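Local coordinates for putative hydrolase (Acinetobacter sp. NBRC 100985, PDB 4XUK), which probably hydrolyses organophosphate triesters and lactones, using a pair of zinc ions held in a metallo-beta-lactamase fold, at residues Q38-A48 against S222-P230. The protein carries 2 engineered substitutions. Numbering follows the deposited sequence.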
ATOM      1  N   GLN A  38      -1.046  -7.611  25.122  1.00 22.24           N
ATOM      2  CA  GLN A  38      -1.784  -8.093  23.946  1.00 22.39           C
ATOM      3  C   GLN A  38      -1.740  -7.070  22.820  1.00 21.71           C
ATOM      4  O   GLN A  38      -1.726  -7.436  21.637  1.00 19.14           O
ATOM      5  CB  GLN A  38      -3.241  -8.418  24.298  1.00 24.65           C
ATOM      6  CG  GLN A  38      -3.397  -9.659  25.160  1.00 31.13           C
ATOM      7  CD  GLN A  38      -4.808  -9.809  25.706  1.00 35.54           C
ATOM      8  OE1 GLN A  38      -5.781  -9.362  25.092  1.00 31.74           O
ATOM      9  NE2 GLN A  38      -4.921 -10.423  26.874  1.00 36.70           N
ATOM     10  N   VAL A  39      -1.743  -5.791  23.188  1.00 23.02           N
ATOM     11  CA  VAL A  39      -1.527  -4.726  22.216  1.00 22.44           C
ATOM     12  C   VAL A  39      -0.197  -4.952  21.522  1.00 22.65           C
ATOM     13  O   VAL A  39      -0.125  -4.931  20.293  1.00 22.85           O
ATOM     14  CB  VAL A  39      -1.554  -3.324  22.878  1.00 23.21           C
ATOM     15  CG1 VAL A  39      -1.108  -2.244  21.889  1.00 20.02           C
ATOM     16  CG2 VAL A  39      -2.936  -3.013  23.397  1.00 22.24           C
ATOM     17  N   HIS A  40       0.857  -5.192  22.300  1.00 21.35           N
ATOM     18  CA  HIS A  40       2.172  -5.416  21.712  1.00 23.39           C
ATOM     19  C   HIS A  40       2.254  -6.700  20.886  1.00 22.81           C
ATOM     20  O   HIS A  40       2.927  -6.730  19.853  1.00 19.47           O
ATOM     21  CB  HIS A  40       3.288  -5.324  22.767  1.00 25.90           C
ATOM     22  CG  HIS A  40       3.535  -3.926  23.239  1.00 31.78           C
ATOM     23  ND1 HIS A  40       3.970  -2.927  22.394  1.00 30.65           N
ATOM     24  CD2 HIS A  40       3.377  -3.349  24.457  1.00 32.52           C
ATOM     25  CE1 HIS A  40       4.081  -1.797  23.071  1.00 34.13           C
ATOM     26  NE2 HIS A  40       3.722  -2.025  24.325  1.00 33.25           N
ATOM     27  N   GLU A  41       1.558  -7.746  21.326  1.00 21.93           N
ATOM     28  CA  GLU A  41       1.429  -8.964  20.523  1.00 19.66           C
ATOM     29  C   GLU A  41       0.839  -8.661  19.143  1.00 19.02           C
ATOM     30  O   GLU A  41       1.389  -9.062  18.113  1.00 18.15           O
ATOM     31  CB  GLU A  41       0.544  -9.976  21.256  1.00 22.13           C
ATOM     32  CG  GLU A  41       1.235 -10.621  22.461  1.00 22.95           C
ATOM     33  CD  GLU A  41       0.248 -11.258  23.430  1.00 26.33           C
ATOM     34  OE1 GLU A  41       0.630 -11.524  24.596  1.00 24.40           O
ATOM     35  OE2 GLU A  41      -0.908 -11.489  23.020  1.00 20.09           O
ATOM     36  N   ILE A  42      -0.277  -7.938  19.117  1.00 20.08           N
ATOM     37  CA  ILE A  42      -0.923  -7.621  17.843  1.00 20.04           C
ATOM     38  C   ILE A  42      -0.013  -6.750  16.968  1.00 18.07           C
ATOM     39  O   ILE A  42       0.138  -7.014  15.773  1.00 18.49           O
ATOM     40  CB  ILE A  42      -2.328  -7.011  18.059  1.00 20.02           C
ATOM     41  CG1 ILE A  42      -3.246  -8.037  18.738  1.00 17.66           C
ATOM     42  CG2 ILE A  42      -2.942  -6.568  16.736  1.00 19.36           C
ATOM     43  CD1 ILE A  42      -4.515  -7.456  19.344  1.00 21.50           C
ATOM     44  N   LEU A  43       0.624  -5.741  17.559  1.00 18.69           N
ATOM     45  CA  LEU A  43       1.533  -4.879  16.799  1.00 20.81           C
ATOM     46  C   LEU A  43       2.723  -5.665  16.209  1.00 18.27           C
ATOM     47  O   LEU A  43       3.192  -5.381  15.102  1.00 18.41           O
ATOM     48  CB  LEU A  43       2.012  -3.721  17.682  1.00 17.07           C
ATOM     49  CG  LEU A  43       0.969  -2.691  18.113  1.00 22.63           C
ATOM     50  CD1 LEU A  43       1.557  -1.686  19.093  1.00 22.07           C
ATOM     51  CD2 LEU A  43       0.404  -1.970  16.899  1.00 22.60           C
ATOM     52  N   LYS A  44       3.219  -6.650  16.948  1.00 19.65           N
ATOM     53  CA  LYS A  44       4.327  -7.457  16.454  1.00 19.78           C
ATOM     54  C   LYS A  44       3.910  -8.317  15.265  1.00 18.33           C
ATOM     55  O   LYS A  44       4.696  -8.511  14.341  1.00 17.99           O
ATOM     56  CB  LYS A  44       4.896  -8.332  17.570  1.00 23.14           C
ATOM     57  CG  LYS A  44       5.798  -7.598  18.543  1.00 26.74           C
ATOM     58  CD  LYS A  44       6.142  -8.503  19.722  1.00 27.33           C
ATOM     59  CE  LYS A  44       7.306  -7.957  20.534  1.00 35.27           C
ATOM     60  NZ  LYS A  44       6.845  -7.386  21.835  1.00 41.74           N
ATOM     61  N   LYS A  45       2.681  -8.836  15.285  1.00 16.33           N
ATOM     62  CA  LYS A  45       2.181  -9.610  14.151  1.00 19.21           C
ATOM     63  C   LYS A  45       2.199  -8.758  12.881  1.00 19.07           C
ATOM     64  O   LYS A  45       2.545  -9.244  11.794  1.00 15.63           O
ATOM     65  CB  LYS A  45       0.764 -10.124  14.433  1.00 17.84           C
ATOM     66  CG  LYS A  45      -0.093 -10.337  13.176  1.00 17.34           C
ATOM     67  CD  LYS A  45      -1.525 -10.740  13.528  1.00 17.98           C
ATOM     68  CE  LYS A  45      -2.406 -10.813  12.287  1.00 19.00           C
ATOM     69  NZ  LYS A  45      -3.838 -11.108  12.595  1.00 16.70           N
ATOM     70  N   TYR A  46       1.848  -7.483  13.021  1.00 16.63           N
ATOM     71  CA  TYR A  46       1.763  -6.602  11.866  1.00 18.38           C
ATOM     72  C   TYR A  46       3.051  -5.817  11.648  1.00 19.83           C
ATOM     73  O   TYR A  46       3.068  -4.852  10.874  1.00 18.97           O
ATOM     74  CB  TYR A  46       0.597  -5.625  12.025  1.00 17.12           C
ATOM     75  CG  TYR A  46      -0.778  -6.231  11.852  1.00 19.31           C
ATOM     76  CD1 TYR A  46      -1.358  -6.351  10.592  1.00 20.69           C
ATOM     77  CD2 TYR A  46      -1.516  -6.650  12.951  1.00 17.74           C
ATOM     78  CE1 TYR A  46      -2.629  -6.892  10.438  1.00 18.50           C
ATOM     79  CE2 TYR A  46      -2.777  -7.183  12.807  1.00 19.11           C
ATOM     80  CZ  TYR A  46      -3.332  -7.299  11.552  1.00 19.95           C
ATOM     81  OH  TYR A  46      -4.602  -7.836  11.424  1.00 20.15           O
ATOM     82  N   TYR A  47       4.126  -6.239  12.316  1.00 21.15           N
ATOM     83  CA  TYR A  47       5.418  -5.568  12.200  1.00 18.48           C
ATOM     84  C   TYR A  47       5.269  -4.051  12.365  1.00 21.87           C
ATOM     85  O   TYR A  47       5.664  -3.262  11.503  1.00 22.60           O
ATOM     86  CB  TYR A  47       6.077  -5.949  10.878  1.00 19.82           C
ATOM     87  CG  TYR A  47       6.498  -7.407  10.853  1.00 19.57           C
ATOM     88  CD1 TYR A  47       5.595  -8.412  10.521  1.00 21.21           C
ATOM     89  CD2 TYR A  47       7.789  -7.772  11.182  1.00 21.01           C
ATOM     90  CE1 TYR A  47       5.974  -9.731  10.503  1.00 18.20           C
ATOM     91  CE2 TYR A  47       8.180  -9.084  11.163  1.00 20.50           C
ATOM     92  CZ  TYR A  47       7.273 -10.057  10.823  1.00 21.02           C
ATOM     93  OH  TYR A  47       7.682 -11.371  10.807  1.00 22.63           O
ATOM     94  N   ALA A  48       4.663  -3.672  13.482  1.00 21.76           N
ATOM     95  CA  ALA A  48       4.266  -2.296  13.742  1.00 25.57           C
ATOM     96  C   ALA A  48       4.566  -1.929  15.185  1.00 25.32           C
ATOM     97  O   ALA A  48       3.974  -0.980  15.720  1.00 19.64           O
ATOM     98  CB  ALA A  48       2.762  -2.132  13.467  1.00 21.13           C
ATOM     99  N   SER A 222      -6.718   2.210  13.496  1.00 17.62           N
ATOM    100  CA  SER A 222      -5.601   1.290  13.302  1.00 15.96           C
ATOM    101  C   SER A 222      -6.044   0.137  12.422  1.00 17.12           C
ATOM    102  O   SER A 222      -7.214  -0.246  12.467  1.00 16.52           O
ATOM    103  CB  SER A 222      -5.136   0.763  14.672  1.00 21.31           C
ATOM    104  OG  SER A 222      -6.189   0.085  15.354  1.00 19.37           O
ATOM    105  N   HIS A 223      -5.134  -0.409  11.612  1.00 15.54           N
ATOM    106  CA  HIS A 223      -5.458  -1.601  10.836  1.00 17.31           C
ATOM    107  C   HIS A 223      -5.026  -2.849  11.586  1.00 17.75           C
ATOM    108  O   HIS A 223      -5.137  -3.963  11.066  1.00 17.26           O
ATOM    109  CB  HIS A 223      -4.778  -1.569   9.451  1.00 17.19           C
ATOM    110  CG  HIS A 223      -3.282  -1.570   9.514  1.00 19.45           C
ATOM    111  ND1 HIS A 223      -2.570  -0.599  10.185  1.00 19.11           N
ATOM    112  CD2 HIS A 223      -2.364  -2.425   9.002  1.00 19.21           C
ATOM    113  CE1 HIS A 223      -1.278  -0.855  10.086  1.00 21.06           C
ATOM    114  NE2 HIS A 223      -1.126  -1.960   9.375  1.00 20.26           N
ATOM    115  N   THR A 224      -4.547  -2.653  12.815  1.00 19.46           N
ATOM    116  CA  THR A 224      -3.917  -3.714  13.588  1.00 20.26           C
ATOM    117  C   THR A 224      -4.777  -4.106  14.791  1.00 19.80           C
ATOM    118  O   THR A 224      -5.581  -5.032  14.701  1.00 18.29           O
ATOM    119  CB  THR A 224      -2.497  -3.299  14.062  1.00 18.00           C
ATOM    120  OG1 THR A 224      -2.571  -2.100  14.842  1.00 18.36           O
ATOM    121  CG2 THR A 224      -1.602  -3.028  12.857  1.00 19.36           C
ATOM    122  N   VAL A 225      -4.605  -3.395  15.903  1.00 17.05           N
ATOM    123  CA  VAL A 225      -5.308  -3.715  17.151  1.00 16.75           C
ATOM    124  C   VAL A 225      -6.821  -3.782  16.957  1.00 19.77           C
ATOM    125  O   VAL A 225      -7.467  -4.749  17.380  1.00 18.02           O
ATOM    126  CB  VAL A 225      -4.996  -2.678  18.256  1.00 20.70           C
ATOM    127  CG1 VAL A 225      -5.803  -2.968  19.510  1.00 22.73           C
ATOM    128  CG2 VAL A 225      -3.504  -2.684  18.594  1.00 21.55           C
ATOM    129  N   GLN A 226      -7.390  -2.766  16.305  1.00 17.62           N
ATOM    130  CA  GLN A 226      -8.846  -2.673  16.220  1.00 17.60           C
ATOM    131  C   GLN A 226      -9.470  -3.501  15.097  1.00 19.30           C
ATOM    132  O   GLN A 226     -10.689  -3.485  14.906  1.00 17.46           O
ATOM    133  CB  GLN A 226      -9.277  -1.210  16.134  1.00 19.58           C
ATOM    134  CG  GLN A 226      -8.904  -0.404  17.364  1.00 17.24           C
ATOM    135  CD  GLN A 226      -9.055   1.079  17.123  1.00 18.86           C
ATOM    136  OE1 GLN A 226      -8.438   1.629  16.217  1.00 18.24           O
ATOM    137  NE2 GLN A 226      -9.900   1.724  17.911  1.00 16.98           N
ATOM    138  N   PHE A 227      -8.646  -4.231  14.352  1.00 17.49           N
ATOM    139  CA  PHE A 227      -9.196  -5.230  13.441  1.00 19.07           C
ATOM    140  C   PHE A 227      -9.162  -6.627  14.070  1.00 19.33           C
ATOM    141  O   PHE A 227     -10.170  -7.336  14.047  1.00 20.98           O
ATOM    142  CB  PHE A 227      -8.508  -5.191  12.066  1.00 18.16           C
ATOM    143  CG  PHE A 227      -9.110  -4.168  11.123  1.00 18.87           C
ATOM    144  CD1 PHE A 227      -8.867  -2.810  11.303  1.00 18.73           C
ATOM    145  CD2 PHE A 227      -9.935  -4.564  10.076  1.00 17.05           C
ATOM    146  CE1 PHE A 227      -9.424  -1.864  10.448  1.00 17.46           C
ATOM    147  CE2 PHE A 227     -10.499  -3.617   9.210  1.00 18.32           C
ATOM    148  CZ  PHE A 227     -10.237  -2.267   9.403  1.00 16.33           C
ATOM    149  N   ASP A 228      -8.024  -7.024  14.635  1.00 19.52           N
ATOM    150  CA  ASP A 228      -7.948  -8.298  15.354  1.00 17.14           C
ATOM    151  C   ASP A 228      -8.841  -8.276  16.596  1.00 21.54           C
ATOM    152  O   ASP A 228      -9.446  -9.288  16.948  1.00 22.16           O
ATOM    153  CB  ASP A 228      -6.498  -8.600  15.770  1.00 19.07           C
ATOM    154  CG  ASP A 228      -5.599  -8.934  14.593  1.00 20.68           C
ATOM    155  OD1 ASP A 228      -5.934  -8.560  13.447  1.00 19.23           O
ATOM    156  OD2 ASP A 228      -4.538  -9.564  14.816  1.00 20.62           O
ATOM    157  N   ARG A 229      -8.922  -7.121  17.255  1.00 18.66           N
ATOM    158  CA  ARG A 229      -9.762  -6.972  18.435  1.00 21.07           C
ATOM    159  C   ARG A 229     -10.671  -5.749  18.299  1.00 19.13           C
ATOM    160  O   ARG A 229     -10.443  -4.728  18.949  1.00 19.76           O
ATOM    161  CB  ARG A 229      -8.884  -6.832  19.675  1.00 24.90           C
ATOM    162  CG  ARG A 229      -9.618  -7.106  20.973  1.00 37.44           C
ATOM    163  CD  ARG A 229      -9.612  -8.598  21.285  1.00 37.91           C
ATOM    164  NE  ARG A 229      -8.257  -9.048  21.560  1.00 47.48           N
ATOM    165  CZ  ARG A 229      -7.792  -9.327  22.775  1.00 46.63           C
ATOM    166  NH1 ARG A 229      -8.585  -9.231  23.840  1.00 41.05           N
ATOM    167  NH2 ARG A 229      -6.534  -9.716  22.921  1.00 39.06           N
ATOM    168  N   PRO A 230     -11.727  -5.855  17.470  1.00 19.69           N
ATOM    169  CA  PRO A 230     -12.545  -4.682  17.138  1.00 19.48           C
ATOM    170  C   PRO A 230     -13.255  -4.051  18.342  1.00 21.80           C
ATOM    171  O   PRO A 230     -13.689  -2.908  18.242  1.00 18.53           O
ATOM    172  CB  PRO A 230     -13.578  -5.240  16.147  1.00 18.67           C
ATOM    173  CG  PRO A 230     -13.636  -6.697  16.413  1.00 22.05           C
ATOM    174  CD  PRO A 230     -12.233  -7.080  16.821  1.00 21.72           C
TER
HETATM  175  O   HOH W   1      -7.727 -10.034  26.589  1.00 39.58           O
HETATM  176  O   HOH W   2      -5.867  -6.075   9.457  1.00 18.76           O
HETATM  177  O   HOH W   3       1.821  -2.548   9.412  1.00 26.68           O
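Helix 36-45 and the turn that ends it pack against the short helix 225-228 and the residues on either side of it at the flank of the metallo-beta-lactamase fold, with Tyr46 and Lys45 both reaching Asp228. Tyr46 OH donates to Asp228 OD1 at 2.5 Å, while Lys45 NZ forms a salt bridge with Asp228 OD2 at 2.8 Å. Each oxygen is met on its syn side, somewhat out of the carboxylate plane, which is turned 53° from the phenol ring. Lys45 gets there because its CG stands anti to the backbone N (chi1 152°) and the chain beyond runs extended. One face of the Tyr46 ring lies against Thr224, whose CA makes a CH-pi contact 4.0 Å from the ring centroid; Thr224 CG2 slides in against Tyr46 CG at 3.5 Å. A water joins Tyr46 OH to His223 O, and another links Tyr46 O with His223 NE2. Back along the helix, Val225 CG2 meets Val39 CG1, Ile42 CG2 and Leu43 CD2, and Ile42 CG2 also rests on the Thr224 carbonyl carbon at 3.6 Å. Gln38 OE1 approaches the guanidinium of Arg229 at its edge, and a water bridges the two. At the C-terminal end of the helix, Tyr275 and Ile285 of the second subunit pack on Lys45 and Tyr46 respectively. Held through both carboxylate oxygens, the Asp228 side chain is probably restrained from rotating, and the lysine probably stabilises its negative charge.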